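Local coordinates for protein glutathione S-transferase 2 (Heligmosomoides polygyrus, PDB 1TW9) that probably catalyses the conjugation of glutathione to electrophilic halide substrates, as a sigma-class member of the glutathione transferase superfamily, at residues T96-E101 with T130-F135; A161-D166 with P172-G177. All blocks are in the same frame, centred on the assembly; numbering follows the deposited sequence.

Contact 1 of 2, residues T96-E101 with T130-F135; sequences TDYRAE and TKFLGF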
loop_
_atom_site.group_PDB
_atom_site.type_symbol
_atom_site.label_atom_id
_atom_site.label_comp_id
_atom_site.label_asym_id
_atom_site.label_seq_id
_atom_site.Cartn_x
_atom_site.Cartn_y
_atom_site.Cartn_z
ATOM N N THR A 96 -7.760 1.826 2.273
ATOM C CA THR A 96 -7.899 0.486 1.736
ATOM C C THR A 96 -8.639 -0.433 2.681
ATOM O O THR A 96 -9.495 -1.198 2.254
ATOM C CB THR A 96 -6.520 -0.098 1.419
ATOM O OG1 THR A 96 -5.973 0.640 0.355
ATOM C CG2 THR A 96 -6.583 -1.536 0.859
ATOM N N ASP A 97 -8.250 -0.413 3.956
ATOM C CA ASP A 97 -8.945 -1.210 4.965
ATOM C C ASP A 97 -10.420 -0.860 5.079
ATOM O O ASP A 97 -11.294 -1.731 5.072
ATOM C CB ASP A 97 -8.307 -0.996 6.342
ATOM C CG ASP A 97 -6.932 -1.609 6.453
ATOM O OD1 ASP A 97 -6.616 -2.515 5.658
ATOM O OD2 ASP A 97 -6.104 -1.254 7.339
ATOM N N TYR A 98 -10.712 0.426 5.181
ATOM C CA TYR A 98 -12.077 0.877 5.174
ATOM C C TYR A 98 -12.856 0.388 3.968
ATOM O O TYR A 98 -13.988 -0.129 4.135
ATOM C CB TYR A 98 -12.120 2.407 5.307
ATOM C CG TYR A 98 -13.257 3.062 4.653
ATOM C CD1 TYR A 98 -14.526 3.083 5.250
ATOM C CD2 TYR A 98 -13.079 3.723 3.438
ATOM C CE1 TYR A 98 -15.575 3.706 4.645
ATOM C CE2 TYR A 98 -14.088 4.347 2.833
ATOM C CZ TYR A 98 -15.351 4.384 3.455
ATOM O OH TYR A 98 -16.411 4.991 2.840
ATOM N N ARG A 99 -12.288 0.456 2.765
ATOM C CA ARG A 99 -12.978 -0.051 1.558
ATOM C C ARG A 99 -13.299 -1.545 1.632
ATOM O O ARG A 99 -14.360 -2.011 1.169
ATOM C CB ARG A 99 -12.162 0.279 0.286
ATOM C CG ARG A 99 -12.309 1.747 -0.138
ATOM C CD ARG A 99 -13.718 2.069 -0.708
ATOM N NE ARG A 99 -13.622 1.990 -2.163
ATOM C CZ ARG A 99 -14.540 1.570 -3.004
ATOM N NH1 ARG A 99 -15.747 1.185 -2.614
ATOM N NH2 ARG A 99 -14.233 1.538 -4.291
ATOM N N ALA A 100 -12.393 -2.302 2.218
ATOM C CA ALA A 100 -12.631 -3.701 2.493
ATOM C C ALA A 100 -13.868 -3.899 3.366
ATOM O O ALA A 100 -14.709 -4.762 3.087
ATOM C CB ALA A 100 -11.442 -4.280 3.161
ATOM N N GLU A 101 -13.981 -3.106 4.427
ATOM C CA GLU A 101 -15.154 -3.165 5.327
ATOM C C GLU A 101 -16.480 -2.785 4.655
ATOM O O GLU A 101 -17.525 -3.331 4.980
ATOM C CB GLU A 101 -14.923 -2.262 6.553
ATOM C CG GLU A 101 -13.793 -2.739 7.466
ATOM C CD GLU A 101 -13.691 -1.974 8.786
ATOM O OE1 GLU A 101 -12.602 -2.019 9.417
ATOM O OE2 GLU A 101 -14.684 -1.335 9.206
ATOM N N THR A 130 -18.367 5.958 9.789
ATOM C CA THR A 130 -18.146 6.595 11.084
ATOM C C THR A 130 -16.733 6.334 11.660
ATOM O O THR A 130 -16.057 7.259 12.157
ATOM C CB THR A 130 -19.204 6.098 12.068
ATOM O OG1 THR A 130 -20.511 6.519 11.631
ATOM C CG2 THR A 130 -19.081 6.680 13.538
ATOM N N LYS A 131 -16.295 5.077 11.600
ATOM C CA LYS A 131 -14.988 4.707 12.059
ATOM C C LYS A 131 -13.885 5.375 11.230
ATOM O O LYS A 131 -13.037 6.080 11.784
ATOM C CB LYS A 131 -14.821 3.204 11.987
ATOM C CG LYS A 131 -13.505 2.737 12.607
ATOM C CD LYS A 131 -13.549 1.240 12.964
ATOM C CE LYS A 131 -13.827 0.357 11.739
ATOM N NZ LYS A 131 -13.600 -1.143 11.920
ATOM N N PHE A 132 -13.930 5.205 9.914
ATOM C CA PHE A 132 -12.943 5.801 9.030
ATOM C C PHE A 132 -12.916 7.331 9.010
ATOM O O PHE A 132 -11.852 7.943 9.119
ATOM C CB PHE A 132 -13.152 5.330 7.598
ATOM C CG PHE A 132 -12.175 5.883 6.638
ATOM C CD1 PHE A 132 -12.612 6.659 5.595
ATOM C CD2 PHE A 132 -10.825 5.544 6.746
ATOM C CE1 PHE A 132 -11.686 7.133 4.658
ATOM C CE2 PHE A 132 -9.897 6.036 5.836
ATOM C CZ PHE A 132 -10.346 6.873 4.823
ATOM N N LEU A 133 -14.086 7.938 8.956
ATOM C CA LEU A 133 -14.131 9.421 8.953
ATOM C C LEU A 133 -13.720 9.980 10.294
ATOM O O LEU A 133 -13.234 11.088 10.381
ATOM C CB LEU A 133 -15.441 9.963 8.419
ATOM C CG LEU A 133 -15.758 9.680 6.904
ATOM C CD1 LEU A 133 -16.950 10.506 6.505
ATOM C CD2 LEU A 133 -14.623 9.887 5.903
ATOM N N GLY A 134 -13.935 9.229 11.351
ATOM C CA GLY A 134 -13.460 9.667 12.647
ATOM C C GLY A 134 -11.945 9.751 12.603
ATOM O O GLY A 134 -11.348 10.736 13.113
ATOM N N PHE A 135 -11.289 8.721 12.064
ATOM C CA PHE A 135 -9.801 8.739 11.968
ATOM C C PHE A 135 -9.307 9.891 11.091
ATOM O O PHE A 135 -8.380 10.639 11.494
ATOM C CB PHE A 135 -9.245 7.426 11.393
ATOM C CG PHE A 135 -9.511 6.207 12.255
ATOM C CD1 PHE A 135 -9.875 5.001 11.665
ATOM C CD2 PHE A 135 -9.403 6.254 13.627
ATOM C CE1 PHE A 135 -10.110 3.878 12.436
ATOM C CE2 PHE A 135 -9.623 5.147 14.385
ATOM C CZ PHE A 135 -9.995 3.944 13.785
#
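Y98 and F132 lay their rings face against face between helix 82-101 and helix 119-142, two members of the all-helical C-terminal domain of the glutathione transferase fold. The pair is a textbook offset stack: the centroids lie 4.4 Å apart and the planes diverge by only 8°. Within it CD1 of F132 sits above the middle of the tyrosine ring, whereas CD2 of Y98 lies nearer the rim of the phenylalanine. Slippage of this kind brings in the aliphatic stems as well. CB of F132 meets CD1 of Y98 at 3.5 Å, and CB of Y98 rests over the phenylalanine face in a CH-pi contact. Setting CG of F132 anti to the backbone N (chi1 -179°) carries the ring across to helix 82-101, where its face lies against Y98. The phenol end of Y98 runs on past this stack toward H163 and Y174. Replacing Y98 by an alanine removes ring and hydroxyl together, which is likely to open a gap over F132 and leave H163 and Y174 without their common partner.

Toward the exposed margin the apolar layer gives way to a salt bridge. E101 extends beyond CG, while K131 bends at chi3 (59°) to turn its ammonium to the carboxylate. NZ of K131 reaches OE2 of E101 weakly at 2.9 Å and meets OE1 of E101 on its syn side at 2.8 Å.

Contact 2 of 2, residues A161-D166 with P172-G177; sequences AEHVAD and PEYIEG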
loop_
_atom_site.group_PDB
_atom_site.type_symbol
_atom_site.label_atom_id
_atom_site.label_comp_id
_atom_site.label_asym_id
_atom_site.label_seq_id
_atom_site.Cartn_x
_atom_site.Cartn_y
_atom_site.Cartn_z
ATOM N N ALA A 161 -10.776 12.677 -0.998
ATOM C CA ALA A 161 -11.758 13.660 -1.429
ATOM C C ALA A 161 -12.612 13.041 -2.534
ATOM O O ALA A 161 -13.809 13.228 -2.588
ATOM C CB ALA A 161 -11.094 14.938 -1.940
ATOM N N GLU A 162 -11.998 12.268 -3.417
ATOM C CA GLU A 162 -12.784 11.678 -4.499
ATOM C C GLU A 162 -13.773 10.649 -4.010
ATOM O O GLU A 162 -14.923 10.608 -4.436
ATOM C CB GLU A 162 -11.828 11.064 -5.555
ATOM C CG GLU A 162 -12.528 10.312 -6.686
ATOM C CD GLU A 162 -13.266 11.214 -7.705
ATOM O OE1 GLU A 162 -14.181 10.677 -8.376
ATOM O OE2 GLU A 162 -13.025 12.465 -7.822
ATOM N N HIS A 163 -13.369 9.851 -3.016
ATOM C CA HIS A 163 -14.231 8.866 -2.447
ATOM C C HIS A 163 -15.397 9.553 -1.745
ATOM O O HIS A 163 -16.542 9.179 -1.930
ATOM C CB HIS A 163 -13.476 7.973 -1.456
ATOM C CG HIS A 163 -14.357 6.937 -0.819
ATOM N ND1 HIS A 163 -14.956 5.910 -1.536
ATOM C CD2 HIS A 163 -14.845 6.846 0.443
ATOM C CE1 HIS A 163 -15.724 5.215 -0.724
ATOM N NE2 HIS A 163 -15.676 5.757 0.480
ATOM N N VAL A 164 -15.100 10.558 -0.966
ATOM C CA VAL A 164 -16.103 11.290 -0.208
ATOM C C VAL A 164 -17.125 11.962 -1.143
ATOM O O VAL A 164 -18.321 11.923 -0.865
ATOM C CB VAL A 164 -15.392 12.270 0.798
ATOM C CG1 VAL A 164 -16.417 13.199 1.468
ATOM C CG2 VAL A 164 -14.627 11.464 1.829
ATOM N N ALA A 165 -16.658 12.522 -2.256
ATOM C CA ALA A 165 -17.524 13.127 -3.260
ATOM C C ALA A 165 -18.451 12.116 -3.865
ATOM O O ALA A 165 -19.671 12.313 -3.981
ATOM C CB ALA A 165 -16.683 13.806 -4.371
ATOM N N ASP A 166 -17.869 10.988 -4.232
ATOM C CA ASP A 166 -18.603 9.903 -4.808
ATOM C C ASP A 166 -19.654 9.355 -3.861
ATOM O O ASP A 166 -20.829 9.223 -4.250
ATOM C CB ASP A 166 -17.651 8.787 -5.126
ATOM C CG ASP A 166 -18.338 7.588 -5.751
ATOM O OD1 ASP A 166 -19.375 7.717 -6.432
ATOM O OD2 ASP A 166 -17.869 6.445 -5.587
ATOM N N PRO A 172 -26.410 11.136 0.293
ATOM C CA PRO A 172 -26.235 12.486 0.864
ATOM C C PRO A 172 -25.865 12.514 2.341
ATOM O O PRO A 172 -25.064 13.379 2.738
ATOM C CB PRO A 172 -27.593 13.132 0.642
ATOM C CG PRO A 172 -28.076 12.524 -0.594
ATOM C CD PRO A 172 -27.611 11.078 -0.559
ATOM N N GLU A 173 -26.396 11.589 3.151
ATOM C CA GLU A 173 -26.134 11.579 4.589
ATOM C C GLU A 173 -24.696 11.146 4.938
ATOM O O GLU A 173 -24.282 11.194 6.072
ATOM C CB GLU A 173 -27.245 10.850 5.408
ATOM C CG GLU A 173 -27.132 9.357 5.706
ATOM C CD GLU A 173 -28.266 8.837 6.632
ATOM O OE1 GLU A 173 -29.317 8.379 6.095
ATOM O OE2 GLU A 173 -28.144 8.863 7.905
ATOM N N TYR A 174 -23.921 10.713 3.953
ATOM C CA TYR A 174 -22.552 10.228 4.207
ATOM C C TYR A 174 -21.709 11.212 5.001
ATOM O O TYR A 174 -20.927 10.829 5.844
ATOM C CB TYR A 174 -21.900 9.873 2.886
ATOM C CG TYR A 174 -20.492 9.291 2.980
ATOM C CD1 TYR A 174 -20.286 7.944 3.117
ATOM C CD2 TYR A 174 -19.394 10.096 2.893
ATOM C CE1 TYR A 174 -18.999 7.429 3.224
ATOM C CE2 TYR A 174 -18.125 9.604 2.967
ATOM C CZ TYR A 174 -17.936 8.261 3.175
ATOM O OH TYR A 174 -16.684 7.707 3.300
ATOM N N ILE A 175 -21.856 12.485 4.670
ATOM C CA ILE A 175 -21.071 13.533 5.227
ATOM C C ILE A 175 -21.646 14.202 6.478
ATOM O O ILE A 175 -20.981 15.050 7.126
ATOM C CB ILE A 175 -20.849 14.530 4.053
ATOM C CG1 ILE A 175 -19.495 15.153 4.187
ATOM C CG2 ILE A 175 -22.003 15.401 3.803
ATOM C CD1 ILE A 175 -18.389 14.138 4.399
ATOM N N GLU A 176 -22.833 13.769 6.858
ATOM C CA GLU A 176 -23.461 14.345 8.010
ATOM C C GLU A 176 -22.666 13.874 9.222
ATOM O O GLU A 176 -22.368 12.668 9.355
ATOM C CB GLU A 176 -24.931 13.960 8.093
ATOM C CG GLU A 176 -25.791 14.572 7.005
ATOM C CD GLU A 176 -27.270 14.234 7.100
ATOM O OE1 GLU A 176 -27.675 13.629 8.124
ATOM O OE2 GLU A 176 -28.056 14.635 6.193
ATOM N N GLY A 177 -22.262 14.817 10.066
ATOM C CA GLY A 177 -21.429 14.493 11.230
ATOM C C GLY A 177 -19.958 14.720 11.044
ATOM O O GLY A 177 -19.162 14.609 11.994
#
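V164 and I175 join the side of helix 155-170 to the loop that follows it, so the chain packs back on the helix it has just left. The apolar part of the contact is divided between the two branches of the valine. CG1 of V164, anti to the backbone N (chi1 172°), meets CD1 of I175 at 3.7 Å; CG2 of V164 takes the other partner, approaching CE2 of Y174 at the ring edge at 4.1 Å. One short side chain thus touches both consecutive loop residues, and it crosses each of them at about a right angle.

The aromatic part is of another kind. H163 and Y174 have ring planes at 82° and centroids 6.0 Å apart, so little ring surface meets. Instead the phenol oxygen comes up to the imidazole edge, with OH of Y174 lying 3.5 Å from CD2 of H163, close to the plane of that ring.

Polar bonding here goes through a third residue, Y98 of helix 82-101, which gives the buried polar ends of both H163 and Y174 a partner. The loop backbone is secured too, since R129 binds the carbonyl oxygens of E173 and Y174.

Around the contact, Y174 packs on L125 and L133 of helix 119-142, while I175 leans on V181 and K182 of helix 179-189; the loop is thereby wedged among three helices of the C-terminal domain.

Along the chain the two contacts come in series: contact 1 joins helices 82-101 and 119-142, and contact 2 then ties helix 155-170 to the loop leading into helix 179-189. Their centres lie 12 Å apart, and they meet directly. The OH of Y98 is 2.6 Å from NE2 of H163 and 2.8 Å from OH of Y174, probable hydrogen bonds both, while L133 packs on Y174 and R99 on H163. The principle illustrated is that a local pairing and a longer-range one can merge into one interior. Here a buried polar cluster set among apolar side chains links helix 82-101 to helix 155-170 and the loop after it, although helix 119-142 separates the two helices in the chain.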